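Long-range contacts in surface glycoprotein (Trypanosoma brucei, PDB 5KLH), which forms the bilobed ectodomain of a membrane-anchored surface antigen of the insect-stage parasite and is thought to act as a sensor: residues H92-W98 / Y148-Y154; V62-G66 / Q195-Q199. One frame throughout, in Å; residues are numbered along the deposited sequence.

Contact 1: residues H92-W98 / Y148-Y154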
ATOM      1  N   HIS A  92       5.873  12.172   7.051  1.00 13.32           N
ATOM      2  CA  HIS A  92       5.740  11.470   8.315  1.00 12.36           C
ATOM      3  C   HIS A  92       4.278  11.239   8.600  1.00 11.78           C
ATOM      4  O   HIS A  92       3.460  12.134   8.417  1.00 14.95           O
ATOM      5  CB  HIS A  92       6.379  12.272   9.452  1.00 12.10           C
ATOM      6  CG  HIS A  92       5.878  11.883  10.807  1.00 13.89           C
ATOM      7  ND1 HIS A  92       5.078  12.707  11.571  1.00 16.77           N
ATOM      8  CD2 HIS A  92       6.040  10.742  11.520  1.00 15.87           C
ATOM      9  CE1 HIS A  92       4.774  12.092  12.702  1.00 12.29           C
ATOM     10  NE2 HIS A  92       5.353  10.905  12.701  1.00 15.55           N
ATOM     11  N   ALA A  93       3.935  10.046   9.059  1.00 11.84           N
ATOM     12  CA  ALA A  93       2.573   9.788   9.479  1.00 17.25           C
ATOM     13  C   ALA A  93       2.555   9.176  10.862  1.00 19.61           C
ATOM     14  O   ALA A  93       3.480   8.457  11.262  1.00 13.04           O
ATOM     15  CB  ALA A  93       1.856   8.878   8.477  1.00 18.33           C
ATOM     16  N   THR A  94       1.496   9.490  11.592  1.00 17.48           N
ATOM     17  CA  THR A  94       1.225   8.874  12.869  1.00 18.29           C
ATOM     18  C   THR A  94       0.150   7.829  12.655  1.00 18.97           C
ATOM     19  O   THR A  94      -1.026   8.158  12.508  1.00 21.77           O
ATOM     20  CB  THR A  94       0.773   9.903  13.893  1.00 22.07           C
ATOM     21  OG1 THR A  94       1.800  10.891  14.046  1.00 21.20           O
ATOM     22  CG2 THR A  94       0.499   9.240  15.228  1.00 21.22           C
ATOM     23  N   ARG A  95       0.560   6.572  12.610  1.00 16.11           N
ATOM     24  CA  ARG A  95      -0.365   5.490  12.306  1.00 17.71           C
ATOM     25  C   ARG A  95      -1.075   5.038  13.576  1.00 20.32           C
ATOM     26  O   ARG A  95      -0.428   4.667  14.554  1.00 21.24           O
ATOM     27  CB  ARG A  95       0.397   4.331  11.650  1.00 21.15           C
ATOM     28  CG  ARG A  95      -0.467   3.298  10.959  1.00 35.01           C
ATOM     29  CD  ARG A  95       0.353   2.053  10.612  1.00 46.39           C
ATOM     30  NE  ARG A  95       1.254   2.250   9.473  1.00 52.41           N
ATOM     31  CZ  ARG A  95       2.311   1.482   9.203  1.00 51.66           C
ATOM     32  NH1 ARG A  95       2.630   0.466   9.995  1.00 46.67           N
ATOM     33  NH2 ARG A  95       3.063   1.734   8.141  1.00 39.18           N
ATOM     34  N   GLU A  96      -2.402   5.086  13.566  1.00 15.96           N
ATOM     35  CA  GLU A  96      -3.184   4.664  14.720  1.00 16.43           C
ATOM     36  C   GLU A  96      -3.902   3.360  14.406  1.00 22.10           C
ATOM     37  O   GLU A  96      -4.697   3.304  13.464  1.00 21.89           O
ATOM     38  CB  GLU A  96      -4.196   5.749  15.117  1.00 18.99           C
ATOM     39  CG  GLU A  96      -3.565   7.107  15.409  1.00 21.11           C
ATOM     40  CD  GLU A  96      -4.587   8.181  15.767  1.00 26.70           C
ATOM     41  OE1 GLU A  96      -5.803   7.883  15.791  1.00 26.97           O
ATOM     42  OE2 GLU A  96      -4.162   9.327  16.032  1.00 31.26           O
ATOM     43  N   ARG A  97      -3.618   2.308  15.170  1.00 17.46           N
ATOM     44  CA  ARG A  97      -4.385   1.073  15.025  1.00 21.19           C
ATOM     45  C   ARG A  97      -5.310   0.921  16.223  1.00 16.89           C
ATOM     46  O   ARG A  97      -4.854   0.764  17.363  1.00 17.81           O
ATOM     47  CB  ARG A  97      -3.463  -0.140  14.862  1.00 23.50           C
ATOM     48  CG  ARG A  97      -2.690  -0.138  13.530  1.00 30.24           C
ATOM     49  CD  ARG A  97      -3.599   0.261  12.344  1.00 39.17           C
ATOM     50  NE  ARG A  97      -2.846   0.619  11.138  1.00 52.66           N
ATOM     51  CZ  ARG A  97      -3.367   0.690   9.912  1.00 62.51           C
ATOM     52  NH1 ARG A  97      -4.651   0.418   9.702  1.00 57.06           N
ATOM     53  NH2 ARG A  97      -2.596   1.028   8.885  1.00 53.08           N
ATOM     54  N   TRP A  98      -6.614   0.997  15.953  1.00 19.54           N
ATOM     55  CA  TRP A  98      -7.631   1.043  16.993  1.00 18.19           C
ATOM     56  C   TRP A  98      -8.163  -0.332  17.364  1.00 16.83           C
ATOM     57  O   TRP A  98      -8.314  -1.193  16.505  1.00 18.85           O
ATOM     58  CB  TRP A  98      -8.802   1.916  16.545  1.00 14.61           C
ATOM     59  CG  TRP A  98      -8.551   3.377  16.645  1.00 17.58           C
ATOM     60  CD1 TRP A  98      -7.817   4.147  15.790  1.00 23.16           C
ATOM     61  CD2 TRP A  98      -9.054   4.255  17.652  1.00 18.76           C
ATOM     62  NE1 TRP A  98      -7.820   5.455  16.214  1.00 21.87           N
ATOM     63  CE2 TRP A  98      -8.575   5.549  17.353  1.00 24.07           C
ATOM     64  CE3 TRP A  98      -9.854   4.077  18.783  1.00 21.25           C
ATOM     65  CZ2 TRP A  98      -8.882   6.657  18.143  1.00 19.79           C
ATOM     66  CZ3 TRP A  98     -10.152   5.176  19.567  1.00 22.55           C
ATOM     67  CH2 TRP A  98      -9.665   6.449  19.245  1.00 24.09           C
ATOM     68  N   TYR A 148      -6.139   2.866  21.140  1.00 16.82           N
ATOM     69  CA  TYR A 148      -5.375   2.689  19.918  1.00 20.35           C
ATOM     70  C   TYR A 148      -3.885   2.670  20.151  1.00 16.82           C
ATOM     71  O   TYR A 148      -3.360   3.358  21.032  1.00 18.63           O
ATOM     72  CB  TYR A 148      -5.724   3.774  18.886  1.00 17.67           C
ATOM     73  CG  TYR A 148      -5.315   5.196  19.224  1.00 19.69           C
ATOM     74  CD1 TYR A 148      -4.078   5.701  18.829  1.00 23.40           C
ATOM     75  CD2 TYR A 148      -6.189   6.048  19.878  1.00 21.81           C
ATOM     76  CE1 TYR A 148      -3.719   7.014  19.108  1.00 19.65           C
ATOM     77  CE2 TYR A 148      -5.839   7.364  20.155  1.00 25.29           C
ATOM     78  CZ  TYR A 148      -4.603   7.836  19.770  1.00 30.58           C
ATOM     79  OH  TYR A 148      -4.244   9.137  20.051  1.00 30.68           O
ATOM     80  N   CYS A 149      -3.217   1.848  19.356  1.00 14.41           N
ATOM     81  CA  CYS A 149      -1.774   1.772  19.359  1.00 16.04           C
ATOM     82  C   CYS A 149      -1.218   2.750  18.342  1.00 23.10           C
ATOM     83  O   CYS A 149      -1.711   2.833  17.208  1.00 18.15           O
ATOM     84  CB  CYS A 149      -1.299   0.361  19.041  1.00 18.83           C
ATOM     85  SG  CYS A 149       0.474   0.181  19.219  1.00 23.88           S
ATOM     86  N   LYS A 150      -0.183   3.481  18.743  1.00 14.95           N
ATOM     87  CA  LYS A 150       0.357   4.534  17.898  1.00 18.60           C
ATOM     88  C   LYS A 150       1.791   4.241  17.485  1.00 15.07           C
ATOM     89  O   LYS A 150       2.634   3.927  18.325  1.00 17.96           O
ATOM     90  CB  LYS A 150       0.269   5.871  18.630  1.00 24.23           C
ATOM     91  CG  LYS A 150       0.902   7.030  17.907  1.00 23.52           C
ATOM     92  CD  LYS A 150       0.827   8.292  18.758  1.00 28.87           C
ATOM     93  CE  LYS A 150       1.265   8.008  20.187  1.00 39.23           C
ATOM     94  NZ  LYS A 150       0.096   7.992  21.125  1.00 42.14           N
ATOM     95  N   GLN A 151       2.059   4.332  16.183  1.00 12.31           N
ATOM     96  CA  GLN A 151       3.410   4.160  15.669  1.00 13.80           C
ATOM     97  C   GLN A 151       3.772   5.329  14.768  1.00 15.07           C
ATOM     98  O   GLN A 151       2.940   5.798  13.993  1.00 16.68           O
ATOM     99  CB  GLN A 151       3.548   2.837  14.906  1.00 18.74           C
ATOM    100  CG  GLN A 151       3.360   1.584  15.761  1.00 20.55           C
ATOM    101  CD  GLN A 151       4.582   1.226  16.595  1.00 27.01           C
ATOM    102  OE1 GLN A 151       5.552   1.982  16.672  1.00 22.77           O
ATOM    103  NE2 GLN A 151       4.537   0.052  17.225  1.00 23.66           N
ATOM    104  N   GLU A 152       5.007   5.809  14.883  1.00 14.44           N
ATOM    105  CA  GLU A 152       5.492   6.876  14.006  1.00 14.68           C
ATOM    106  C   GLU A 152       6.256   6.297  12.829  1.00 13.07           C
ATOM    107  O   GLU A 152       7.188   5.506  13.016  1.00 12.55           O
ATOM    108  CB  GLU A 152       6.388   7.858  14.782  1.00 13.31           C
ATOM    109  CG  GLU A 152       5.778   8.378  16.080  1.00 14.24           C
ATOM    110  CD  GLU A 152       4.534   9.232  15.880  1.00 19.82           C
ATOM    111  OE1 GLU A 152       4.259   9.694  14.749  1.00 16.80           O
ATOM    112  OE2 GLU A 152       3.818   9.448  16.880  1.00 18.54           O
ATOM    113  N   VAL A 153       5.848   6.676  11.621  1.00 11.93           N
ATOM    114  CA  VAL A 153       6.477   6.177  10.401  1.00 11.91           C
ATOM    115  C   VAL A 153       6.850   7.296   9.436  1.00 12.09           C
ATOM    116  O   VAL A 153       6.248   8.384   9.453  1.00 12.73           O
ATOM    117  CB  VAL A 153       5.563   5.187   9.674  1.00 11.05           C
ATOM    118  CG1 VAL A 153       5.217   4.048  10.613  1.00 14.78           C
ATOM    119  CG2 VAL A 153       4.278   5.876   9.223  1.00 11.94           C
ATOM    120  N   TYR A 154       7.839   7.022   8.589  1.00 10.69           N
ATOM    121  CA  TYR A 154       8.329   8.017   7.645  1.00  9.87           C
ATOM    122  C   TYR A 154       8.400   7.442   6.243  1.00  9.38           C
ATOM    123  O   TYR A 154       8.959   6.355   6.034  1.00  9.82           O
ATOM    124  CB  TYR A 154       9.693   8.539   8.069  1.00  9.95           C
ATOM    125  CG  TYR A 154       9.678   9.176   9.434  1.00  9.29           C
ATOM    126  CD1 TYR A 154       9.808   8.411  10.578  1.00 10.67           C
ATOM    127  CD2 TYR A 154       9.502  10.551   9.578  1.00 13.35           C
ATOM    128  CE1 TYR A 154       9.794   8.992  11.831  1.00 11.85           C
ATOM    129  CE2 TYR A 154       9.482  11.138  10.837  1.00  9.79           C
ATOM    130  CZ  TYR A 154       9.616  10.356  11.949  1.00 12.94           C
ATOM    131  OH  TYR A 154       9.592  10.948  13.196  1.00 15.08           O
TER
HETATM  132  O   HOH W   1       2.468  11.845  16.947  1.00 21.07           O
HETATM  133  O   HOH W   2      -2.176   9.968  17.732  1.00 32.20           O

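Contact 2: residues V62-G66 / Q195-Q199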
ATOM      1  N   VAL A  62      13.699  10.672  -5.331  1.00  9.48           N
ATOM      2  CA  VAL A  62      13.453  12.097  -5.210  1.00 12.68           C
ATOM      3  C   VAL A  62      13.969  12.603  -3.877  1.00 13.97           C
ATOM      4  O   VAL A  62      13.581  12.099  -2.835  1.00 13.32           O
ATOM      5  CB  VAL A  62      11.947  12.413  -5.332  1.00 10.92           C
ATOM      6  CG1 VAL A  62      11.713  13.891  -5.184  1.00 14.60           C
ATOM      7  CG2 VAL A  62      11.420  11.924  -6.680  1.00 14.07           C
ATOM      8  N   PRO A  63      14.864  13.597  -3.901  1.00 11.99           N
ATOM      9  CA  PRO A  63      15.315  14.107  -2.603  1.00 13.46           C
ATOM     10  C   PRO A  63      14.183  14.816  -1.870  1.00 14.81           C
ATOM     11  O   PRO A  63      13.347  15.440  -2.507  1.00 15.98           O
ATOM     12  CB  PRO A  63      16.433  15.085  -2.983  1.00 17.73           C
ATOM     13  CG  PRO A  63      16.085  15.518  -4.388  1.00 23.38           C
ATOM     14  CD  PRO A  63      15.474  14.311  -5.037  1.00 17.80           C
ATOM     15  N   VAL A  64      14.148  14.717  -0.548  1.00 13.84           N
ATOM     16  CA  VAL A  64      13.127  15.440   0.200  1.00 15.94           C
ATOM     17  C   VAL A  64      13.375  16.952   0.100  1.00 20.62           C
ATOM     18  O   VAL A  64      12.450  17.743  -0.141  1.00 18.61           O
ATOM     19  CB  VAL A  64      13.095  14.972   1.667  1.00 15.78           C
ATOM     20  CG1 VAL A  64      12.324  15.935   2.539  1.00 16.71           C
ATOM     21  CG2 VAL A  64      12.475  13.590   1.740  1.00 14.87           C
ATOM     22  N   SER A  65      14.633  17.346   0.260  1.00 19.40           N
ATOM     23  CA  SER A  65      15.013  18.759   0.146  1.00 18.50           C
ATOM     24  C   SER A  65      14.680  19.330  -1.230  1.00 18.11           C
ATOM     25  O   SER A  65      15.101  18.797  -2.267  1.00 20.60           O
ATOM     26  CB  SER A  65      16.504  18.937   0.438  1.00 24.55           C
ATOM     27  OG  SER A  65      16.833  20.314   0.512  1.00 33.45           O
ATOM     28  N   GLY A  66      13.895  20.403  -1.235  1.00 22.33           N
ATOM     29  CA  GLY A  66      13.495  21.045  -2.472  1.00 21.32           C
ATOM     30  C   GLY A  66      12.213  20.501  -3.070  1.00 21.14           C
ATOM     31  O   GLY A  66      11.723  21.025  -4.069  1.00 20.88           O
ATOM     32  N   GLN A 195      13.641  10.269   6.571  1.00 13.40           N
ATOM     33  CA  GLN A 195      14.380   9.952   5.353  1.00 12.75           C
ATOM     34  C   GLN A 195      14.828  11.228   4.634  1.00 13.10           C
ATOM     35  O   GLN A 195      14.116  12.237   4.682  1.00 17.10           O
ATOM     36  CB  GLN A 195      13.508   9.101   4.421  1.00 10.75           C
ATOM     37  CG  GLN A 195      12.998   7.805   5.037  1.00 10.55           C
ATOM     38  CD  GLN A 195      14.110   6.834   5.359  1.00 13.57           C
ATOM     39  OE1 GLN A 195      14.776   6.299   4.466  1.00 15.72           O
ATOM     40  NE2 GLN A 195      14.328   6.602   6.649  1.00 12.66           N
ATOM     41  N   ASP A 196      15.973  11.199   3.949  1.00 13.84           N
ATOM     42  CA  ASP A 196      16.377  12.396   3.200  1.00 14.77           C
ATOM     43  C   ASP A 196      16.006  12.264   1.721  1.00 14.15           C
ATOM     44  O   ASP A 196      16.150  13.207   0.942  1.00 15.88           O
ATOM     45  CB  ASP A 196      17.872  12.693   3.359  1.00 27.22           C
ATOM     46  CG  ASP A 196      18.761  11.559   2.876  1.00 32.04           C
ATOM     47  OD1 ASP A 196      18.236  10.571   2.326  1.00 38.96           O
ATOM     48  OD2 ASP A 196      19.998  11.660   3.044  1.00 37.77           O
ATOM     49  N   LYS A 197      15.508  11.095   1.345  1.00 13.58           N
ATOM     50  CA  LYS A 197      15.038  10.885  -0.022  1.00 11.63           C
ATOM     51  C   LYS A 197      13.994   9.780  -0.067  1.00 14.99           C
ATOM     52  O   LYS A 197      13.929   8.941   0.826  1.00 11.13           O
ATOM     53  CB  LYS A 197      16.210  10.554  -0.946  1.00 16.54           C
ATOM     54  CG  LYS A 197      17.085   9.400  -0.455  1.00 23.34           C
ATOM     55  CD  LYS A 197      18.387   9.326  -1.259  1.00 25.38           C
ATOM     56  CE  LYS A 197      19.392   8.384  -0.625  1.00 28.86           C
ATOM     57  NZ  LYS A 197      19.800   8.866   0.719  1.00 39.73           N
ATOM     58  N   VAL A 198      13.167   9.803  -1.116  1.00 14.56           N
ATOM     59  CA  VAL A 198      12.089   8.844  -1.285  1.00  9.04           C
ATOM     60  C   VAL A 198      12.159   8.197  -2.658  1.00 11.37           C
ATOM     61  O   VAL A 198      12.227   8.905  -3.661  1.00 13.96           O
ATOM     62  CB  VAL A 198      10.695   9.530  -1.117  1.00  7.13           C
ATOM     63  CG1 VAL A 198       9.587   8.589  -1.513  1.00 11.58           C
ATOM     64  CG2 VAL A 198      10.523   9.997   0.322  1.00 11.63           C
ATOM     65  N   GLN A 199      12.158   6.865  -2.705  1.00 10.04           N
ATOM     66  CA  GLN A 199      12.070   6.156  -3.978  1.00 11.24           C
ATOM     67  C   GLN A 199      10.634   6.142  -4.480  1.00 10.66           C
ATOM     68  O   GLN A 199       9.739   5.684  -3.773  1.00 12.15           O
ATOM     69  CB  GLN A 199      12.582   4.717  -3.841  1.00 13.52           C
ATOM     70  CG  GLN A 199      14.064   4.612  -3.508  1.00 24.59           C
ATOM     71  CD  GLN A 199      14.549   3.174  -3.446  1.00 38.41           C
ATOM     72  OE1 GLN A 199      15.098   2.735  -2.434  1.00 43.53           O
ATOM     73  NE2 GLN A 199      14.360   2.435  -4.538  1.00 36.38           N
TER
HETATM   74  O   HOH W   3      16.854  15.749   1.110  1.00 19.55           O

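Contact 1: residues H92-W98 / Y148-Y154
The W98 indole and the Y148 phenol run alongside each other in the same direction at one end of this antiparallel pair. The CB of Y148 sits over the face of the W98 five-membered ring, 3.5 Å from its centroid, a CH-pi contact, while the phenol inclines against the six-membered ring at 32°, Y148 CD2 lying over its face, 3.3 Å from W98 CZ2. The E96 carboxylate lies flat over one face of the same phenol, planes 19° apart, with E96 CD 3.6 Å from Y148 CE1. The indole reaches back along its own strand, W98 NE1 donating to E96 OE1 at 3.2 Å, and a water joins E96 OE2 to the Y148 hydroxyl. Further along, E152 OE1 accepts from two side chains of 92-98. H92 NE2 approaches it at 2.6 Å on the anti side, 26° out of the carboxylate plane, and E152 OE1 offers its syn lone pair to T94 OG1 at 2.8 Å. With CG anti to the backbone N, the H92 imidazole swings across to E152 while its CD2 lies over one face of the Y154 ring, 3.5 Å from Y154 CE2. The other face is joined more sparsely, by A93 CB against V153 CG2 at 3.9 Å and by V153 CG1 over one face of the R95 guanidinium. Paired backbone hydrogen bonds link A93 with V153, R95 with Q151 and R97 with C149. Strand 132-135 flanks 148-154 on its other edge, and a disulfide from C149 to C126 fastens helix 116-128 to the strands. Donation from H92, T94 and a water would favour a negatively charged E152 and perhaps a protonated imidazole; both ends of the arm combine an aromatic pair with a carboxylate, E152 at one and E96 at the other.

Contact 2: residues V62-G66 / Q195-Q199
V62 and V198 form an antiparallel hydrogen-bonded pair, with V62 N to V198 O at 2.8 Å and V198 N to V62 O at 2.9 Å, and P63 and K197 follow as a non-hydrogen-bonded pair where strand 51-63 ends and strand 197-204 begins. The pairing is prolonged past the strand by V64 N, which donates to D196 O at 2.9 Å from above the carbonyl plane, 44° out of it. V64 turns its side chain toward 195-199: CG2 is anti to its own carbonyl carbon, which brings it 3.6 Å from Q195 O and 4.3 Å from V198 CG2. V62 and V198 put their side chains on the same face of the sheet, and V198 also packs on L155 and L158 of strand 145-164. On the opposite face, K197 CB lies 4.0 Å from P63 CA. Beyond it the lysine chain runs extended and bends at its last torsion, so that K197 NZ reaches the syn side of D196 OD1, 2.8 Å away, in a salt bridge between neighbours. A water donates to D196 O and accepts from S65 N. Apart from a loose contact of V64 with V198, the chemistry is mainly that of backbone: three main-chain bonds and the bridging water fasten the turn after strand 51-63 to the start of strand 197-204.

In the fold
After helix 12-20 and strands 31-33 and 36-47, the chain runs through strand 51-63 into segment 62-66, whose partner at 195-199 comes only after 128 intervening residues. Within that long loop, strand 85-100 leads out along 92-98; helix 116-128 and strand 132-135 follow before 148-154 returns beside it. Contact 1 therefore closes a shorter loop of 49 residues, nested inside the one closed by contact 2. Their centres are about 21 Å apart, yet strand 145-164 joins them, continuing beyond contact 1 to lie parallel to strand 197-204. Contact 1 thus ties the helix-bearing excursion to the sheet, whereas contact 2 joins early and late strands of the sheet itself.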